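Local coordinates for protein separin (Saccharomyces cerevisiae, PDB 5U1T) that cleaves the cohesin subunit Scc1 at the onset of anaphase as a caspase-like cysteine protease, allowing chromosomes to segregate, and is held inactive by securin for most of the cell cycle, at residues T701-Q704 with I705-K709; T351-Y354 with I355-I359; T876-L879 with Y880-E884. All coordinates share one frame; numbering follows the deposited sequence.

Interaction 1: T701-Q704 with I705-K709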
ATOM      1  N   THR A 701     -13.536  -8.147  17.601  1.00 71.16           N
ATOM      2  CA  THR A 701     -13.794  -7.296  18.733  1.00 78.47           C
ATOM      3  C   THR A 701     -12.519  -6.674  19.244  1.00 74.68           C
ATOM      4  O   THR A 701     -12.414  -5.471  19.336  1.00 72.14           O
ATOM      5  CB  THR A 701     -14.515  -8.045  19.866  1.00 73.77           C
ATOM      6  OG1 THR A 701     -15.428  -8.996  19.318  1.00 75.05           O
ATOM      7  CG2 THR A 701     -15.280  -7.085  20.704  1.00 60.59           C
ATOM      8  N   ALA A 702     -11.550  -7.501  19.576  1.00 70.49           N
ATOM      9  CA  ALA A 702     -10.297  -7.007  20.091  1.00 72.80           C
ATOM     10  C   ALA A 702      -9.631  -6.065  19.125  1.00 72.83           C
ATOM     11  O   ALA A 702      -9.061  -5.067  19.506  1.00 69.84           O
ATOM     12  CB  ALA A 702      -9.383  -8.160  20.396  1.00 65.31           C
ATOM     13  N   PHE A 703      -9.716  -6.393  17.857  1.00 71.99           N
ATOM     14  CA  PHE A 703      -9.125  -5.588  16.839  1.00 66.70           C
ATOM     15  C   PHE A 703      -9.758  -4.226  16.857  1.00 65.82           C
ATOM     16  O   PHE A 703      -9.081  -3.240  16.915  1.00 65.39           O
ATOM     17  CB  PHE A 703      -9.391  -6.266  15.511  1.00 68.71           C
ATOM     18  CG  PHE A 703      -8.917  -5.509  14.326  1.00 65.14           C
ATOM     19  CD1 PHE A 703      -9.669  -4.515  13.786  1.00 62.95           C
ATOM     20  CD2 PHE A 703      -7.734  -5.825  13.740  1.00 63.37           C
ATOM     21  CE1 PHE A 703      -9.239  -3.826  12.694  1.00 60.92           C
ATOM     22  CE2 PHE A 703      -7.295  -5.142  12.648  1.00 59.97           C
ATOM     23  CZ  PHE A 703      -8.049  -4.142  12.122  1.00 57.53           C
ATOM     24  N   GLN A 704     -11.073  -4.174  16.820  1.00 70.88           N
ATOM     25  CA  GLN A 704     -11.777  -2.904  16.800  1.00 71.90           C
ATOM     26  C   GLN A 704     -11.496  -2.099  18.050  1.00 68.13           C
ATOM     27  O   GLN A 704     -11.411  -0.878  17.987  1.00 61.58           O
ATOM     28  CB  GLN A 704     -13.283  -3.118  16.645  1.00 74.47           C
ATOM     29  CG  GLN A 704     -13.741  -3.457  15.231  1.00 79.26           C
ATOM     30  CD  GLN A 704     -15.183  -3.969  15.204  1.00 86.47           C
ATOM     31  OE1 GLN A 704     -15.932  -3.787  16.168  1.00 86.04           O
ATOM     32  NE2 GLN A 704     -15.566  -4.626  14.109  1.00 79.99           N
ATOM     33  N   ILE A 705     -11.355  -2.764  19.189  1.00 68.92           N
ATOM     34  CA  ILE A 705     -11.059  -2.019  20.404  1.00 73.88           C
ATOM     35  C   ILE A 705      -9.709  -1.337  20.266  1.00 71.75           C
ATOM     36  O   ILE A 705      -9.558  -0.157  20.578  1.00 67.09           O
ATOM     37  CB  ILE A 705     -11.036  -2.896  21.653  1.00 77.67           C
ATOM     38  CG1 ILE A 705     -12.368  -3.643  21.817  1.00 83.07           C
ATOM     39  CG2 ILE A 705     -10.723  -2.041  22.870  1.00 72.95           C
ATOM     40  CD1 ILE A 705     -13.551  -2.777  22.242  1.00 80.67           C
ATOM     41  N   TYR A 706      -8.738  -2.084  19.760  1.00 67.72           N
ATOM     42  CA  TYR A 706      -7.385  -1.580  19.684  1.00 67.69           C
ATOM     43  C   TYR A 706      -7.236  -0.380  18.748  1.00 71.67           C
ATOM     44  O   TYR A 706      -6.747   0.684  19.161  1.00 71.92           O
ATOM     45  CB  TYR A 706      -6.420  -2.668  19.239  1.00 63.31           C
ATOM     46  CG  TYR A 706      -5.022  -2.140  19.311  1.00 72.69           C
ATOM     47  CD1 TYR A 706      -4.478  -1.777  20.535  1.00 73.72           C
ATOM     48  CD2 TYR A 706      -4.269  -1.931  18.163  1.00 73.19           C
ATOM     49  CE1 TYR A 706      -3.221  -1.266  20.625  1.00 76.02           C
ATOM     50  CE2 TYR A 706      -2.996  -1.417  18.244  1.00 76.08           C
ATOM     51  CZ  TYR A 706      -2.474  -1.087  19.481  1.00 78.62           C
ATOM     52  OH  TYR A 706      -1.201  -0.564  19.586  1.00 81.59           O
ATOM     53  N   PHE A 707      -7.637  -0.557  17.491  1.00 65.42           N
ATOM     54  CA  PHE A 707      -7.495   0.493  16.490  1.00 60.53           C
ATOM     55  C   PHE A 707      -8.601   1.546  16.556  1.00 67.94           C
ATOM     56  O   PHE A 707      -8.428   2.665  16.052  1.00 66.61           O
ATOM     57  CB  PHE A 707      -7.450  -0.118  15.099  1.00 58.56           C
ATOM     58  CG  PHE A 707      -6.229  -0.926  14.853  1.00 68.75           C
ATOM     59  CD1 PHE A 707      -5.017  -0.298  14.577  1.00 66.98           C
ATOM     60  CD2 PHE A 707      -6.273  -2.305  14.918  1.00 63.30           C
ATOM     61  CE1 PHE A 707      -3.887  -1.031  14.356  1.00 60.23           C
ATOM     62  CE2 PHE A 707      -5.146  -3.045  14.696  1.00 64.81           C
ATOM     63  CZ  PHE A 707      -3.944  -2.404  14.412  1.00 65.62           C
ATOM     64  N   GLY A 708      -9.724   1.189  17.178  1.00 68.10           N
ATOM     65  CA  GLY A 708     -10.872   2.067  17.251  1.00 64.17           C
ATOM     66  C   GLY A 708     -10.982   2.828  18.549  1.00 63.69           C
ATOM     67  O   GLY A 708     -11.611   3.873  18.584  1.00 64.18           O
ATOM     68  N   LYS A 709     -10.383   2.323  19.622  1.00 66.22           N
ATOM     69  CA  LYS A 709     -10.420   3.041  20.893  1.00 68.78           C
ATOM     70  C   LYS A 709      -9.019   3.268  21.484  1.00 71.09           C
ATOM     71  O   LYS A 709      -8.557   4.419  21.595  1.00 69.72           O
ATOM     72  CB  LYS A 709     -11.311   2.303  21.895  1.00 75.51           C
ATOM     73  CG  LYS A 709     -12.807   2.294  21.528  1.00 71.38           C
ATOM     74  CD  LYS A 709     -13.677   2.220  22.781  1.00 79.50           C
ATOM     75  CE  LYS A 709     -15.080   2.818  22.579  1.00 85.05           C
ATOM     76  NZ  LYS A 709     -16.011   1.904  21.853  1.00 90.28           N
TER
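Phe703 and Phe707 lie one helical turn apart on helix 700-714, and their rings meet at an oblique angle, the planes 46° apart and the centroids 4.8 Å from each other. Phe707 reaches over one face of the Phe703 ring with a single side of its own ring: CD2 stands 3.7 Å above the Phe703 plane, over its centre, while CE2 touches Phe703 CE2 at 3.6 Å. The two side chains come together through different rotations. Phe703 sends CG away from its backbone N (chi1 176°), whereas Phe707 carries its CG back beside its N (chi1 -67°), a rotation that brings CD2 and CE2 over the Phe703 ring. In this pose the edge of the Phe707 ring also faces the carbonyl oxygen of Phe703, which accepts a backbone hydrogen bond from Phe707 N. Tyr706 CD2 lies 3.6 Å above the Phe707 plane, over its centre, and the three aromatic residues form a compact cluster. Around the helix, Ile705 CG1 lies 3.1 Å from Thr701 O, the oxygen that also accepts the bond from Ile705 N. Gly708 N makes a weak bond to Gln704 O. Trp696 meets Phe703 edge-to-face, and helix 729-752 offers Leu749 and Ser746 to Phe703 and Ile742 to Phe707. With Thr701, Gln704 and Ile705 exposed and both phenylalanines buried, this is the i to i+4 aromatic pair of an amphipathic helix, packed on a neighbouring helix in the all-helical part of separase.

Interaction 2: T351-Y354 with I355-I359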
ATOM      1  N   THR A 351      33.617  44.820  28.566  1.00 94.07           N
ATOM      2  CA  THR A 351      33.857  45.691  27.416  1.00 95.47           C
ATOM      3  C   THR A 351      33.005  45.257  26.238  1.00 93.20           C
ATOM      4  O   THR A 351      32.555  46.097  25.455  1.00 90.13           O
ATOM      5  CB  THR A 351      35.359  45.718  27.010  1.00 95.32           C
ATOM      6  OG1 THR A 351      36.076  46.580  27.901  1.00 95.79           O
ATOM      7  CG2 THR A 351      35.551  46.244  25.594  1.00 86.19           C
ATOM      8  N   VAL A 352      32.751  43.954  26.135  1.00 93.52           N
ATOM      9  CA  VAL A 352      31.988  43.426  25.010  1.00 92.10           C
ATOM     10  C   VAL A 352      30.488  43.506  25.263  1.00 88.60           C
ATOM     11  O   VAL A 352      29.690  43.380  24.335  1.00 92.65           O
ATOM     12  CB  VAL A 352      32.371  41.958  24.682  1.00 89.05           C
ATOM     13  CG1 VAL A 352      33.879  41.774  24.724  1.00 89.85           C
ATOM     14  CG2 VAL A 352      31.684  40.982  25.617  1.00 89.61           C
ATOM     15  N   ILE A 353      30.094  43.701  26.516  1.00 89.27           N
ATOM     16  CA  ILE A 353      28.683  43.931  26.804  1.00 89.38           C
ATOM     17  C   ILE A 353      28.410  45.398  26.489  1.00 92.41           C
ATOM     18  O   ILE A 353      27.354  45.748  25.964  1.00 90.54           O
ATOM     19  CB  ILE A 353      28.302  43.587  28.273  1.00 90.77           C
ATOM     20  CG1 ILE A 353      27.708  42.177  28.386  1.00 85.32           C
ATOM     21  CG2 ILE A 353      27.252  44.539  28.792  1.00 89.32           C
ATOM     22  CD1 ILE A 353      28.637  41.047  28.021  1.00 82.94           C
ATOM     23  N   TYR A 354      29.392  46.245  26.780  1.00 92.85           N
ATOM     24  CA  TYR A 354      29.285  47.675  26.492  1.00 96.44           C
ATOM     25  C   TYR A 354      29.097  47.956  25.008  1.00 95.47           C
ATOM     26  O   TYR A 354      28.209  48.716  24.613  1.00 91.83           O
ATOM     27  CB  TYR A 354      30.520  48.420  26.990  1.00 96.34           C
ATOM     28  CG  TYR A 354      30.553  49.870  26.566  1.00 97.40           C
ATOM     29  CD1 TYR A 354      29.602  50.770  27.031  1.00100.78           C
ATOM     30  CD2 TYR A 354      31.538  50.343  25.707  1.00 95.52           C
ATOM     31  CE1 TYR A 354      29.627  52.102  26.650  1.00101.27           C
ATOM     32  CE2 TYR A 354      31.573  51.676  25.317  1.00 98.33           C
ATOM     33  CZ  TYR A 354      30.613  52.551  25.793  1.00101.69           C
ATOM     34  OH  TYR A 354      30.633  53.879  25.419  1.00104.94           O
ATOM     35  N   ILE A 355      29.954  47.349  24.196  1.00 95.52           N
ATOM     36  CA  ILE A 355      29.905  47.536  22.760  1.00 93.09           C
ATOM     37  C   ILE A 355      28.562  47.100  22.211  1.00 92.39           C
ATOM     38  O   ILE A 355      27.891  47.845  21.499  1.00 90.30           O
ATOM     39  CB  ILE A 355      30.986  46.737  22.056  1.00 91.67           C
ATOM     40  CG1 ILE A 355      32.370  47.142  22.539  1.00 90.37           C
ATOM     41  CG2 ILE A 355      30.895  46.949  20.589  1.00 87.99           C
ATOM     42  CD1 ILE A 355      33.412  46.137  22.111  1.00 93.08           C
ATOM     43  N   ASN A 356      28.179  45.879  22.552  1.00 91.60           N
ATOM     44  CA  ASN A 356      26.934  45.311  22.058  1.00 95.16           C
ATOM     45  C   ASN A 356      25.723  46.197  22.358  1.00 98.07           C
ATOM     46  O   ASN A 356      24.837  46.386  21.518  1.00 98.12           O
ATOM     47  CB  ASN A 356      26.724  43.927  22.659  1.00 91.23           C
ATOM     48  CG  ASN A 356      25.581  43.191  22.007  1.00 94.10           C
ATOM     49  OD1 ASN A 356      25.288  43.408  20.833  1.00 91.23           O
ATOM     50  ND2 ASN A 356      24.919  42.324  22.763  1.00 93.69           N
ATOM     51  N   SER A 357      25.711  46.760  23.560  1.00 99.01           N
ATOM     52  CA  SER A 357      24.579  47.545  24.029  1.00 95.19           C
ATOM     53  C   SER A 357      24.447  48.869  23.298  1.00 95.74           C
ATOM     54  O   SER A 357      23.364  49.450  23.245  1.00 93.40           O
ATOM     55  CB  SER A 357      24.710  47.798  25.527  1.00 94.34           C
ATOM     56  OG  SER A 357      25.008  46.592  26.207  1.00 93.41           O
ATOM     57  N   ASN A 358      25.551  49.346  22.737  1.00 96.69           N
ATOM     58  CA  ASN A 358      25.548  50.645  22.093  1.00 99.50           C
ATOM     59  C   ASN A 358      25.789  50.587  20.597  1.00 98.49           C
ATOM     60  O   ASN A 358      26.294  51.540  20.012  1.00102.04           O
ATOM     61  CB  ASN A 358      26.597  51.546  22.734  1.00102.00           C
ATOM     62  CG  ASN A 358      26.132  52.136  24.047  1.00103.13           C
ATOM     63  OD1 ASN A 358      26.916  52.301  24.982  1.00103.55           O
ATOM     64  ND2 ASN A 358      24.847  52.459  24.124  1.00106.27           N
ATOM     65  N   ILE A 359      25.430  49.476  19.969  1.00 96.89           N
ATOM     66  CA  ILE A 359      25.590  49.383  18.526  1.00 93.67           C
ATOM     67  C   ILE A 359      24.675  50.380  17.825  1.00 94.13           C
ATOM     68  O   ILE A 359      25.107  51.116  16.933  1.00 93.99           O
ATOM     69  CB  ILE A 359      25.292  47.981  18.014  1.00 91.85           C
ATOM     70  CG1 ILE A 359      26.218  46.970  18.685  1.00 89.97           C
ATOM     71  CG2 ILE A 359      25.462  47.935  16.514  1.00 87.33           C
ATOM     72  CD1 ILE A 359      25.889  45.543  18.349  1.00 84.27           C
TER
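A chi1 of -48° places Ser357 OG beside its own backbone N, from where the hydroxyl folds back to Ile353 O four residues earlier, while Tyr354 has its CG anti to the backbone N (chi1 173°), which puts CD1, CE1 and CZ of its ring next to the Asn358 amide oxygen. Ile353 and Ser357 lie in the last turn of helix 342-357, Tyr354 and Asn358 span from that turn to the first residue beyond it, and the serine makes the familiar bond from a helical hydroxyl to the carbonyl of residue i-4. OG donates to Ile353 O at 2.5 Å, and Ser357 N donates to the same oxygen at 3.1 Å. The two donors arrive from opposite faces of the carbonyl plane, so this oxygen is gripped twice by one residue. Asn358 then leaves helical geometry; its N bonds weakly to Tyr354 O and also to Ile355 O, three residues back, consistent with the helix running out here. One turn back, Ile355 brings CG1 to 3.1 Å from Thr351 O, and the two side chains cross at a slant with CD1 of Ile355 4.1 Å from Thr351 CG2; Ile355 is buried against Leu371, Leu374 and Leu378 of helix 365-384 and Val397 of helix 388-404. Thr351 turns its hydroxyl to Gln347, and Asn356 gives its OD1 to Asn400. Another protein chain packs on Ile353 and Asn356. The tyrosine, whose OH is bonded to Thr322, and the asparagine pass each other obliquely, with ring and amide planes 87° apart, and Asn358 OD1 lies 3.2 Å from Tyr354 CE1.

Interaction 3: T876-L879 with Y880-E884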
ATOM      1  N   THR A 876       4.203 -20.489  -5.607  1.00 57.97           N
ATOM      2  CA  THR A 876       3.156 -21.459  -5.334  1.00 57.89           C
ATOM      3  C   THR A 876       1.873 -21.057  -6.066  1.00 58.30           C
ATOM      4  O   THR A 876       1.166 -21.922  -6.590  1.00 58.93           O
ATOM      5  CB  THR A 876       2.897 -21.615  -3.832  1.00 56.62           C
ATOM      6  OG1 THR A 876       2.598 -20.345  -3.252  1.00 51.73           O
ATOM      7  CG2 THR A 876       4.128 -22.204  -3.161  1.00 58.63           C
ATOM      8  N   MET A 877       1.600 -19.753  -6.143  1.00 53.96           N
ATOM      9  CA  MET A 877       0.471 -19.289  -6.937  1.00 56.52           C
ATOM     10  C   MET A 877       0.644 -19.650  -8.406  1.00 58.47           C
ATOM     11  O   MET A 877      -0.307 -20.040  -9.078  1.00 55.28           O
ATOM     12  CB  MET A 877       0.278 -17.787  -6.801  1.00 54.30           C
ATOM     13  CG  MET A 877      -0.189 -17.353  -5.435  1.00 57.13           C
ATOM     14  SD  MET A 877      -0.424 -15.570  -5.343  1.00 55.32           S
ATOM     15  CE  MET A 877      -0.979 -15.450  -3.645  1.00 43.37           C
ATOM     16  N   PHE A 878       1.862 -19.527  -8.907  1.00 58.07           N
ATOM     17  CA  PHE A 878       2.104 -19.863 -10.299  1.00 58.26           C
ATOM     18  C   PHE A 878       1.948 -21.375 -10.514  1.00 57.88           C
ATOM     19  O   PHE A 878       1.322 -21.799 -11.485  1.00 54.53           O
ATOM     20  CB  PHE A 878       3.491 -19.378 -10.720  1.00 53.52           C
ATOM     21  CG  PHE A 878       3.884 -19.756 -12.123  1.00 50.06           C
ATOM     22  CD1 PHE A 878       3.390 -19.059 -13.215  1.00 50.84           C
ATOM     23  CD2 PHE A 878       4.780 -20.789 -12.350  1.00 49.94           C
ATOM     24  CE1 PHE A 878       3.775 -19.400 -14.517  1.00 51.89           C
ATOM     25  CE2 PHE A 878       5.162 -21.127 -13.642  1.00 43.70           C
ATOM     26  CZ  PHE A 878       4.663 -20.435 -14.724  1.00 47.38           C
ATOM     27  N   LEU A 879       2.501 -22.172  -9.596  1.00 56.29           N
ATOM     28  CA  LEU A 879       2.484 -23.630  -9.711  1.00 54.60           C
ATOM     29  C   LEU A 879       1.066 -24.187  -9.639  1.00 60.58           C
ATOM     30  O   LEU A 879       0.708 -25.100 -10.379  1.00 61.21           O
ATOM     31  CB  LEU A 879       3.353 -24.258  -8.625  1.00 53.99           C
ATOM     32  CG  LEU A 879       4.846 -23.989  -8.801  1.00 58.95           C
ATOM     33  CD1 LEU A 879       5.676 -24.662  -7.732  1.00 59.28           C
ATOM     34  CD2 LEU A 879       5.280 -24.437 -10.168  1.00 58.47           C
ATOM     35  N   TYR A 880       0.274 -23.621  -8.733  1.00 61.22           N
ATOM     36  CA  TYR A 880      -1.152 -23.911  -8.608  1.00 56.32           C
ATOM     37  C   TYR A 880      -1.933 -23.662  -9.893  1.00 53.17           C
ATOM     38  O   TYR A 880      -2.570 -24.565 -10.420  1.00 55.26           O
ATOM     39  CB  TYR A 880      -1.739 -23.059  -7.501  1.00 55.45           C
ATOM     40  CG  TYR A 880      -3.173 -23.367  -7.178  1.00 58.50           C
ATOM     41  CD1 TYR A 880      -3.506 -24.524  -6.499  1.00 59.07           C
ATOM     42  CD2 TYR A 880      -4.191 -22.489  -7.526  1.00 57.77           C
ATOM     43  CE1 TYR A 880      -4.799 -24.807  -6.179  1.00 55.51           C
ATOM     44  CE2 TYR A 880      -5.498 -22.763  -7.207  1.00 59.78           C
ATOM     45  CZ  TYR A 880      -5.795 -23.927  -6.533  1.00 62.19           C
ATOM     46  OH  TYR A 880      -7.095 -24.229  -6.194  1.00 73.04           O
ATOM     47  N   ASP A 881      -1.893 -22.424 -10.366  1.00 54.59           N
ATOM     48  CA  ASP A 881      -2.471 -22.049 -11.648  1.00 55.59           C
ATOM     49  C   ASP A 881      -2.142 -23.038 -12.743  1.00 57.37           C
ATOM     50  O   ASP A 881      -2.976 -23.289 -13.600  1.00 57.41           O
ATOM     51  CB  ASP A 881      -1.990 -20.666 -12.100  1.00 55.34           C
ATOM     52  CG  ASP A 881      -2.712 -19.537 -11.408  1.00 58.12           C
ATOM     53  OD1 ASP A 881      -3.846 -19.763 -10.953  1.00 60.15           O
ATOM     54  OD2 ASP A 881      -2.155 -18.417 -11.325  1.00 60.61           O
ATOM     55  N   ASN A 882      -0.939 -23.597 -12.741  1.00 55.51           N
ATOM     56  CA  ASN A 882      -0.564 -24.428 -13.870  1.00 59.25           C
ATOM     57  C   ASN A 882      -0.643 -25.925 -13.575  1.00 62.23           C
ATOM     58  O   ASN A 882      -0.026 -26.726 -14.276  1.00 63.80           O
ATOM     59  CB  ASN A 882       0.837 -24.055 -14.357  1.00 55.72           C
ATOM     60  CG  ASN A 882       0.907 -22.624 -14.911  1.00 62.33           C
ATOM     61  OD1 ASN A 882       0.667 -22.389 -16.093  1.00 62.55           O
ATOM     62  ND2 ASN A 882       1.237 -21.666 -14.047  1.00 61.17           N
ATOM     63  N   LYS A 883      -1.407 -26.291 -12.545  1.00 61.45           N
ATOM     64  CA  LYS A 883      -1.670 -27.688 -12.181  1.00 59.33           C
ATOM     65  C   LYS A 883      -0.466 -28.484 -11.682  1.00 67.08           C
ATOM     66  O   LYS A 883      -0.495 -29.723 -11.682  1.00 70.54           O
ATOM     67  CB  LYS A 883      -2.258 -28.447 -13.364  1.00 64.53           C
ATOM     68  CG  LYS A 883      -3.555 -27.915 -13.880  1.00 61.17           C
ATOM     69  CD  LYS A 883      -4.594 -27.914 -12.805  1.00 63.97           C
ATOM     70  CE  LYS A 883      -5.873 -27.441 -13.419  1.00 73.86           C
ATOM     71  NZ  LYS A 883      -5.503 -26.396 -14.429  1.00 78.17           N
ATOM     72  N   GLU A 884       0.600 -27.806 -11.267  1.00 67.00           N
ATOM     73  CA  GLU A 884       1.772 -28.540 -10.794  1.00 66.00           C
ATOM     74  C   GLU A 884       1.805 -28.655  -9.282  1.00 67.83           C
ATOM     75  O   GLU A 884       2.714 -28.155  -8.626  1.00 65.78           O
ATOM     76  CB  GLU A 884       3.024 -27.893 -11.321  1.00 65.41           C
ATOM     77  CG  GLU A 884       3.112 -28.101 -12.795  1.00 70.88           C
ATOM     78  CD  GLU A 884       4.230 -27.333 -13.394  1.00 77.07           C
ATOM     79  OE1 GLU A 884       3.963 -26.578 -14.359  1.00 84.12           O
ATOM     80  OE2 GLU A 884       5.371 -27.472 -12.889  1.00 79.56           O
TER
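The ring of Phe878 carries the amide nitrogen of Asn882 over the centre of one face, with ND2 3.4 Å above the plane, and it also stacks with the ring of Phe863. The amide is not laid flat on the phenyl group; the two planes are turned 50° against each other. The tilt goes with two hydrogen bonds of the amide: ND2 donates to Phe878 O at 2.6 Å, with the oxygen lying close to the amide plane, and OD1 is taken up by Asn860. With CG held beside its backbone N (chi1 -64°), Asn882 folds its amide back over the preceding turn. A leucine in place of Phe878 would probably leave ND2 without an aromatic surface beneath it and Phe863 without its stacking mate. Here helix 872-881 ends in a Schellman motif. Lys883, with positive phi, is the C-prime residue; Glu884 N reaches Leu879 O at 2.9 Å and Lys883 N reaches Tyr880 O. Asn882 N adds only weak bonds to the carbonyl oxygens of Phe878 and Leu879. The Glu884 side chain crosses that of Leu879 at about a right angle, its OE2 4.1 Å from Leu879 CD2. Glu884 also occupies the N-cap position of helix 885-891, whose Leu888 packs on Leu879 and Tyr880. On other sides, helix 829-845 supplies Tyr833 to Phe878 and His837 to Asp881 OD2, and helix 849-863 brings Leu856 against Asp881.

Along the chain the order is interaction 2, interaction 1, interaction 3, each complete before the next begins, and each on, or running off the end of, a different helix: 342-357, 700-714 and 872-881. None touches another. Interactions 1 and 3 are the nearest pair, with centres about 37 Å apart and nearest atoms about 20 Å; interaction 2 lies farther out, its centre about 63 Å from interaction 1 and about 83 Å from interaction 3. Interaction 1 lies within its helix, whereas 2 and 3 take in helix ends. All three belong to the long helical part of separase, away from the probable catalytic cysteine, and are local contacts within that helical part.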